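Local coordinates for PfkB (Polaromonas sp. JS666, PDB 4DU5), which belongs to the pfkB family of carbohydrate kinases and probably transfers a phosphate group from ATP to a hydroxyl of a sugar or related substrate, at residues A[32-37]-A[135-140]; A[62-67]-A[287-292]; A[78-83]-A[142-147]. All coordinates share one frame; numbering follows the deposited sequence.

Interaction 1 of 3, residues A[32-37]-A[135-140]; sequences FGEAMM and SAASHM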
loop_
_atom_site.group_PDB
_atom_site.type_symbol
_atom_site.label_atom_id
_atom_site.label_comp_id
_atom_site.label_asym_id
_atom_site.label_seq_id
_atom_site.Cartn_x
_atom_site.Cartn_y
_atom_site.Cartn_z
ATOM N N PHE A 32 3.782 23.026 3.774
ATOM C CA PHE A 32 4.589 21.826 3.655
ATOM C C PHE A 32 3.874 20.638 4.296
ATOM O O PHE A 32 3.366 20.736 5.412
ATOM C CB PHE A 32 5.951 22.037 4.320
ATOM C CG PHE A 32 6.866 22.912 3.529
ATOM C CD1 PHE A 32 6.615 24.297 3.409
ATOM C CD2 PHE A 32 7.978 22.378 2.873
ATOM C CE1 PHE A 32 7.482 25.140 2.657
ATOM C CE2 PHE A 32 8.835 23.202 2.119
ATOM C CZ PHE A 32 8.587 24.587 2.014
ATOM N N GLY A 33 3.855 19.501 3.615
ATOM C CA GLY A 33 3.205 18.349 4.217
ATOM C C GLY A 33 2.967 17.178 3.298
ATOM O O GLY A 33 3.126 17.264 2.078
ATOM N N GLU A 34 2.571 16.076 3.915
ATOM C CA GLU A 34 2.402 14.840 3.201
ATOM C C GLU A 34 0.954 14.623 2.909
ATOM O O GLU A 34 0.135 14.610 3.817
ATOM C CB GLU A 34 2.925 13.699 4.039
ATOM C CG GLU A 34 2.429 12.393 3.567
ATOM C CD GLU A 34 3.290 11.220 3.987
ATOM O OE1 GLU A 34 3.918 11.272 5.070
ATOM O OE2 GLU A 34 3.315 10.230 3.218
ATOM N N ALA A 35 0.621 14.454 1.643
ATOM C CA ALA A 35 -0.686 13.906 1.326
ATOM C C ALA A 35 -0.553 12.408 1.189
ATOM O O ALA A 35 0.501 11.908 0.863
ATOM C CB ALA A 35 -1.225 14.503 0.049
HETATM N N MSE A 36 -1.636 11.699 1.456
HETATM C CA MSE A 36 -1.732 10.273 1.204
HETATM C C MSE A 36 -3.043 10.004 0.506
HETATM O O MSE A 36 -3.948 10.826 0.559
HETATM C CB MSE A 36 -1.713 9.497 2.512
HETATM C CG MSE A 36 -0.493 9.713 3.349
HETATM SE SE MSE A 36 -0.965 9.527 5.228
HETATM C CE MSE A 36 -1.665 11.358 5.578
HETATM N N MSE A 37 -3.128 8.852 -0.155
HETATM C CA MSE A 37 -4.362 8.374 -0.748
HETATM C C MSE A 37 -5.186 7.698 0.345
HETATM O O MSE A 37 -4.676 6.920 1.163
HETATM C CB MSE A 37 -4.097 7.422 -1.918
HETATM C CG MSE A 37 -5.324 7.126 -2.767
HETATM SE SE MSE A 37 -5.108 5.758 -4.214
HETATM C CE MSE A 37 -4.775 4.168 -3.094
ATOM N N SER A 135 7.782 6.735 3.327
ATOM C CA SER A 135 7.201 7.292 2.103
ATOM C C SER A 135 8.057 8.409 1.553
ATOM O O SER A 135 8.954 8.905 2.243
ATOM C CB SER A 135 5.802 7.838 2.368
ATOM O OG SER A 135 5.891 9.132 2.923
ATOM N N ALA A 136 7.761 8.825 0.319
ATOM C CA ALA A 136 8.547 9.844 -0.358
ATOM C C ALA A 136 8.582 11.110 0.486
ATOM O O ALA A 136 9.643 11.592 0.828
ATOM C CB ALA A 136 7.988 10.116 -1.744
ATOM N N ALA A 137 7.410 11.623 0.846
ATOM C CA ALA A 137 7.289 12.754 1.768
ATOM C C ALA A 137 8.075 12.619 3.065
ATOM O O ALA A 137 8.570 13.614 3.559
ATOM C CB ALA A 137 5.826 13.033 2.080
ATOM N N SER A 138 8.204 11.427 3.637
ATOM C CA SER A 138 8.975 11.353 4.890
ATOM C C SER A 138 10.446 11.670 4.661
ATOM O O SER A 138 11.164 12.031 5.588
ATOM C CB SER A 138 8.778 10.041 5.664
ATOM O OG SER A 138 9.492 8.963 5.111
ATOM N N HIS A 139 10.883 11.575 3.413
ATOM C CA HIS A 139 12.263 11.863 3.079
ATOM C C HIS A 139 12.617 13.348 2.973
ATOM O O HIS A 139 13.779 13.671 2.774
ATOM C CB HIS A 139 12.674 11.105 1.812
ATOM C CG HIS A 139 12.838 9.639 2.036
ATOM N ND1 HIS A 139 14.036 9.077 2.420
ATOM C CD2 HIS A 139 11.943 8.627 1.988
ATOM C CE1 HIS A 139 13.875 7.776 2.582
ATOM N NE2 HIS A 139 12.613 7.477 2.327
HETATM N N MSE A 140 11.650 14.249 3.115
HETATM C CA MSE A 140 11.947 15.689 2.990
HETATM C C MSE A 140 12.813 16.211 4.132
HETATM O O MSE A 140 12.732 15.712 5.261
HETATM C CB MSE A 140 10.670 16.517 2.916
HETATM C CG MSE A 140 9.718 16.043 1.871
HETATM SE SE MSE A 140 7.932 16.841 2.006
HETATM C CE MSE A 140 8.355 18.646 1.308
#

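Interaction 2 of 3, residues A[62-67]-A[287-292]; sequences TNVAIG and FAVGVI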
loop_
_atom_site.group_PDB
_atom_site.type_symbol
_atom_site.label_atom_id
_atom_site.label_comp_id
_atom_site.label_asym_id
_atom_site.label_seq_id
_atom_site.Cartn_x
_atom_site.Cartn_y
_atom_site.Cartn_z
ATOM N N THR A 62 -2.842 19.406 3.427
ATOM C CA THR A 62 -3.478 19.501 2.130
ATOM C C THR A 62 -4.933 19.871 2.245
ATOM O O THR A 62 -5.408 20.670 1.462
ATOM C CB THR A 62 -3.273 18.245 1.265
ATOM O OG1 THR A 62 -3.933 17.098 1.860
ATOM C CG2 THR A 62 -1.799 18.001 1.112
ATOM N N ASN A 63 -5.641 19.281 3.211
ATOM C CA ASN A 63 -7.043 19.658 3.472
ATOM C C ASN A 63 -7.142 21.170 3.678
ATOM O O ASN A 63 -8.029 21.817 3.090
ATOM C CB ASN A 63 -7.619 18.906 4.665
ATOM C CG ASN A 63 -7.470 17.391 4.522
ATOM O OD1 ASN A 63 -7.683 16.834 3.429
ATOM N ND2 ASN A 63 -7.100 16.712 5.619
ATOM N N VAL A 64 -6.218 21.749 4.442
ATOM C CA VAL A 64 -6.256 23.189 4.650
ATOM C C VAL A 64 -6.019 23.918 3.307
ATOM O O VAL A 64 -6.662 24.954 2.997
ATOM C CB VAL A 64 -5.277 23.650 5.791
ATOM C CG1 VAL A 64 -5.053 25.146 5.814
ATOM C CG2 VAL A 64 -5.805 23.253 7.099
ATOM N N ALA A 65 -5.105 23.355 2.509
ATOM C CA ALA A 65 -4.745 23.937 1.232
ATOM C C ALA A 65 -5.948 23.925 0.279
ATOM O O ALA A 65 -6.246 24.915 -0.321
ATOM C CB ALA A 65 -3.566 23.229 0.664
ATOM N N ILE A 66 -6.645 22.816 0.169
ATOM C CA ILE A 66 -7.879 22.711 -0.632
ATOM C C ILE A 66 -9.002 23.719 -0.260
ATOM O O ILE A 66 -9.723 24.204 -1.115
ATOM C CB ILE A 66 -8.486 21.290 -0.476
ATOM C CG1 ILE A 66 -7.513 20.186 -0.916
ATOM C CG2 ILE A 66 -9.855 21.189 -1.156
ATOM C CD1 ILE A 66 -8.186 18.783 -0.994
ATOM N N GLY A 67 -9.175 23.982 1.024
ATOM C CA GLY A 67 -10.138 24.980 1.481
ATOM C C GLY A 67 -9.747 26.405 1.142
ATOM O O GLY A 67 -10.525 27.123 0.528
ATOM N N PHE A 287 -11.712 25.117 10.696
ATOM C CA PHE A 287 -11.444 26.257 11.503
ATOM C C PHE A 287 -10.284 27.044 10.908
ATOM O O PHE A 287 -10.486 28.187 10.546
ATOM C CB PHE A 287 -11.249 25.909 12.975
ATOM C CG PHE A 287 -11.300 27.099 13.854
ATOM C CD1 PHE A 287 -12.524 27.587 14.306
ATOM C CD2 PHE A 287 -10.131 27.780 14.188
ATOM C CE1 PHE A 287 -12.585 28.713 15.105
ATOM C CE2 PHE A 287 -10.171 28.923 15.000
ATOM C CZ PHE A 287 -11.398 29.397 15.455
ATOM N N ALA A 288 -9.110 26.443 10.722
ATOM C CA ALA A 288 -7.937 27.223 10.246
ATOM C C ALA A 288 -8.101 27.790 8.859
ATOM O O ALA A 288 -7.595 28.888 8.590
ATOM C CB ALA A 288 -6.630 26.452 10.336
ATOM N N VAL A 289 -8.783 27.063 7.972
ATOM C CA VAL A 289 -9.084 27.641 6.650
ATOM C C VAL A 289 -9.912 28.915 6.818
ATOM O O VAL A 289 -9.655 29.914 6.192
ATOM C CB VAL A 289 -9.813 26.671 5.727
ATOM C CG1 VAL A 289 -10.083 27.336 4.392
ATOM C CG2 VAL A 289 -8.962 25.413 5.488
ATOM N N GLY A 290 -10.878 28.879 7.722
ATOM C CA GLY A 290 -11.660 30.072 8.037
ATOM C C GLY A 290 -10.863 31.246 8.573
ATOM O O GLY A 290 -10.979 32.371 8.049
ATOM N N VAL A 291 -10.031 31.014 9.599
ATOM C CA VAL A 291 -9.417 32.172 10.235
ATOM C C VAL A 291 -8.250 32.689 9.466
ATOM O O VAL A 291 -8.005 33.896 9.483
ATOM C CB VAL A 291 -9.159 32.019 11.776
ATOM C CG1 VAL A 291 -9.664 30.689 12.238
ATOM C CG2 VAL A 291 -7.695 32.225 12.158
ATOM N N ILE A 292 -7.565 31.794 8.751
ATOM C CA ILE A 292 -6.422 32.168 7.911
ATOM C C ILE A 292 -6.882 32.984 6.699
ATOM O O ILE A 292 -6.344 34.067 6.414
ATOM C CB ILE A 292 -5.601 30.921 7.496
ATOM C CG1 ILE A 292 -4.882 30.340 8.728
ATOM C CG2 ILE A 292 -4.603 31.209 6.306
ATOM C CD1 ILE A 292 -3.919 29.247 8.364
#

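Interaction 3 of 3, residues A[78-83]-A[142-147]; sequences ASRLGT and VADIDE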
loop_
_atom_site.group_PDB
_atom_site.type_symbol
_atom_site.label_atom_id
_atom_site.label_comp_id
_atom_site.label_asym_id
_atom_site.label_seq_id
_atom_site.Cartn_x
_atom_site.Cartn_y
_atom_site.Cartn_z
ATOM N N ALA A 78 4.060 22.175 -1.049
ATOM C CA ALA A 78 5.348 21.539 -1.227
ATOM C C ALA A 78 5.337 20.126 -0.638
ATOM O O ALA A 78 4.974 19.930 0.530
ATOM C CB ALA A 78 6.411 22.359 -0.576
ATOM N N SER A 79 5.730 19.139 -1.436
ATOM C CA SER A 79 5.723 17.742 -0.991
ATOM C C SER A 79 6.566 16.800 -1.909
ATOM O O SER A 79 7.139 17.224 -2.934
ATOM C CB SER A 79 4.275 17.245 -0.859
ATOM O OG SER A 79 4.142 16.249 0.128
ATOM N N ARG A 80 6.653 15.528 -1.522
ATOM C CA ARG A 80 7.218 14.501 -2.384
ATOM C C ARG A 80 6.128 13.476 -2.536
ATOM O O ARG A 80 5.315 13.316 -1.631
ATOM C CB ARG A 80 8.440 13.824 -1.734
ATOM C CG ARG A 80 9.607 14.732 -1.313
ATOM C CD ARG A 80 10.822 13.870 -0.997
ATOM N NE ARG A 80 11.381 13.396 -2.258
ATOM C CZ ARG A 80 12.363 14.012 -2.912
ATOM N NH1 ARG A 80 12.931 15.086 -2.398
ATOM N NH2 ARG A 80 12.776 13.554 -4.073
ATOM N N LEU A 81 6.129 12.789 -3.676
ATOM C CA LEU A 81 5.257 11.653 -3.953
ATOM C C LEU A 81 6.011 10.675 -4.847
ATOM O O LEU A 81 6.917 11.073 -5.574
ATOM C CB LEU A 81 4.042 12.122 -4.754
ATOM C CG LEU A 81 3.030 13.115 -4.181
ATOM C CD1 LEU A 81 2.161 13.637 -5.305
ATOM C CD2 LEU A 81 2.207 12.415 -3.071
ATOM N N GLY A 82 5.618 9.405 -4.844
ATOM C CA GLY A 82 6.074 8.501 -5.872
ATOM C C GLY A 82 5.472 8.873 -7.222
ATOM O O GLY A 82 4.613 9.772 -7.326
ATOM N N THR A 83 5.921 8.178 -8.270
ATOM C CA THR A 83 5.356 8.340 -9.612
ATOM C C THR A 83 4.501 7.128 -9.917
ATOM O O THR A 83 4.142 6.881 -11.086
ATOM C CB THR A 83 6.428 8.430 -10.682
ATOM O OG1 THR A 83 7.158 7.200 -10.692
ATOM C CG2 THR A 83 7.369 9.614 -10.423
ATOM N N VAL A 142 15.667 19.944 5.096
ATOM C CA VAL A 142 16.014 21.331 4.739
ATOM C C VAL A 142 16.439 21.536 3.264
ATOM O O VAL A 142 16.174 22.595 2.664
ATOM C CB VAL A 142 17.080 21.900 5.700
ATOM C CG1 VAL A 142 16.580 21.805 7.159
ATOM C CG2 VAL A 142 18.419 21.173 5.528
ATOM N N ALA A 143 17.069 20.507 2.686
ATOM C CA ALA A 143 17.547 20.537 1.301
ATOM C C ALA A 143 16.396 20.706 0.304
ATOM O O ALA A 143 16.605 21.139 -0.840
ATOM C CB ALA A 143 18.373 19.259 0.990
ATOM N N ASP A 144 15.186 20.374 0.760
ATOM C CA ASP A 144 13.979 20.395 -0.075
ATOM C C ASP A 144 13.392 21.796 -0.242
ATOM O O ASP A 144 12.798 22.103 -1.263
ATOM C CB ASP A 144 12.918 19.428 0.483
ATOM C CG ASP A 144 13.190 17.973 0.096
ATOM O OD1 ASP A 144 13.928 17.262 0.823
ATOM O OD2 ASP A 144 12.654 17.546 -0.949
ATOM N N ILE A 145 13.573 22.630 0.779
ATOM C CA ILE A 145 13.058 23.994 0.821
ATOM C C ILE A 145 13.679 24.874 -0.287
ATOM O O ILE A 145 14.902 25.001 -0.366
ATOM C CB ILE A 145 13.396 24.632 2.202
ATOM C CG1 ILE A 145 13.044 23.697 3.348
ATOM C CG2 ILE A 145 12.704 25.984 2.390
ATOM C CD1 ILE A 145 13.768 24.058 4.620
ATOM N N ASP A 146 12.839 25.464 -1.135
ATOM C CA ASP A 146 13.292 26.466 -2.109
ATOM C C ASP A 146 13.016 27.871 -1.574
ATOM O O ASP A 146 11.886 28.384 -1.669
ATOM C CB ASP A 146 12.613 26.272 -3.468
ATOM C CG ASP A 146 12.895 27.420 -4.445
ATOM O OD1 ASP A 146 13.738 28.301 -4.159
ATOM O OD2 ASP A 146 12.259 27.453 -5.518
ATOM N N GLU A 147 14.067 28.499 -1.050
ATOM C CA GLU A 147 13.943 29.784 -0.337
ATOM C C GLU A 147 13.273 30.908 -1.112
ATOM O O GLU A 147 12.268 31.436 -0.669
ATOM C CB GLU A 147 15.271 30.205 0.291
ATOM C CG GLU A 147 15.777 29.178 1.324
ATOM C CD GLU A 147 17.090 29.584 2.000
ATOM O OE1 GLU A 147 17.637 30.643 1.618
ATOM O OE2 GLU A 147 17.573 28.839 2.897
#

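Interaction 1 of 3, residues A[32-37]-A[135-140]
Glu-34 lays its CB, CG and CD along the methyl group of Ala-137, with its CB 3.6 Å from Ala-137 CB and its CD 3.7 Å from the same methyl carbon. CG stands anti to the backbone N (chi1 163°) and the chain stays extended beyond it, which carries the carboxylate past Ala-137 to the start of the other segment. There Ser-135 OG donates a hydrogen bond to Glu-34 OE2 at 2.8 Å, reaching the oxygen from above the carboxylate plane, 38° out of it. The other oxygen, OE1, has a long, weak ion pair with Arg-132, so the two oxygens of this buried acid look to different partners, and the nearby positive charge would probably favour the carboxylate form. Further along, selenomethionine Met-140 bends at its last torsion (chi3 75°) and brings CE to 4.1 Å from Phe-32 CD2, meeting the ring obliquely. Between these two apolar contacts the 135-140 backbone makes a tight 3-10 turn, with His-139 N bonded to Ala-136 O at 2.9 Å and Met-140 N to Ala-137 O at 3.2 Å. The arrangement joins two passages between the central sheet and the small sheet, which resembles the lid of ribokinase-like enzymes: 32-37 leads from strand 27-32 to strand 36-41, whereas the loop 135-140 returns from strand 128-131 towards helix 147-150. Strand 75-81 lies alongside, Trp-77 NE1 bonding Gly-33 O, while Met-37 packs on Phe-116 of the second subunit.

Interaction 2 of 3, residues A[62-67]-A[287-292]
Val-289 pushes both its methyl groups against the backbone of helix 60-70. CG2 lies over the first turn of segment 62-67, 3.4 Å from Val-64 O and 3.6 Å from Val-64 CA, and CG1 rests one turn further on, 3.4 Å from Gly-67 C. The fork spans these two places because CG1 is anti to the backbone N (chi1 -180°), which leaves CG2 on the side of that N. Gly-67 offers bare backbone here, and Val-289 CG1 reaches Gly-67 CA as well, at 3.7 Å. Side chain meets side chain mainly between Val-64 CG1 and Val-289 CG2, 3.9 Å apart, the two side chains passing one another pointing opposite ways. Methyl groups thus meet side-chain carbons and main chain, with no polar bond between the helices. Regular helical bonds hold both surfaces in shape: Gly-67 N to Asn-63 O at 3.2 Å in one helix, Ile-292 N to Ala-288 O at 2.9 Å in the other. The axes of the two short segments approach to 9.0 Å and cross at -45°, running in broadly the same direction. In the second shell, His-157 of strand 153-159 touches both Val-64 and Ile-292 and so forms a floor shared by the two helices. Helix 283-296 begins in the GAGD sequence of the pfkB family, which in relatives supplies the anion hole and the catalytic base, so the contact probably lies on the body of the helix behind that site. Both helices pack on the central sheet: 60-70 puts Ala-65 on Val-75 and Thr-62 on Trp-77 of strand 75-81, whereas helix 283-296 puts Phe-287 on Val-250 of strand 248-252.

Interaction 3 of 3, residues A[78-83]-A[142-147]
Arg-80 NH1 meets Asp-144 OD2 at 2.9 Å in a salt bridge that is also a hydrogen bond, though a weak one, since the N-H...O angle is only 124°. The carboxylate oxygen comes in at the edge of the guanidinium, near its plane, while the carboxylate itself stands almost upright to that plane (83°). The grip is therefore made by a single oxygen: Asp-144 OD1 stays 4.0 Å from Arg-80 NH1 and instead accepts a hydrogen bond from Gly-141 N, which helps to fix the rotation of the acid. On the arginine, a turn about the CG-CD bond (chi3 75°) swings the guanidinium out of line with the rest of the chain. Arg-80 CD also lies 4.1 Å from Asp-144 OD2. The other nitrogens of the arginine have partners too. NH2 forms a salt bridge with Asp-107, and NE donates to Gln-110 OE1, so two acids share the positive charge and the head is held from several directions. In the ribokinase-like alpha/beta fold, strand 75-81 lies next to the outermost strand 100-106 of the central sheet, with Arg-80 close to its C-terminal end. The connection 142-147 runs past this margin on its way to helix 147-150, making a turn in which Ile-145 N bonds Val-142 O at 3.2 Å and then placing Asp-146 at the N-cap of the helix. Further out, Ile-145 rests on Lys-175 and Thr-176 of helix 169-182. Leu-81, next in the strand, packs on Leu-90 and Leu-91 of helix 85-95, while the chain of Arg-80 lies on Val-105 of strand 100-106.

From the N terminus, segment 32-37 opens the loop that interaction 1 closes at 135-140, after the chain has built all four strands of the small sheet. Within that span, 62-67 and 78-83 begin interactions 2 and 3, whose partners come later, so interaction 1 crosses both. Interaction 3 closes at 142-147, nested inside the much longer loop that interaction 2 completes at 287-292. Interactions 1 and 3 adjoin, with Met-140 CG and Arg-80 CG in packing contact; interaction 2 touches interaction 1 through Ala-35 and Thr-62. Interaction 1 ties together the connections into and out of the small sheet, interaction 3 fastens 142-147 to the margin of the central sheet, and interaction 2 joins helices 60-70 and 283-296.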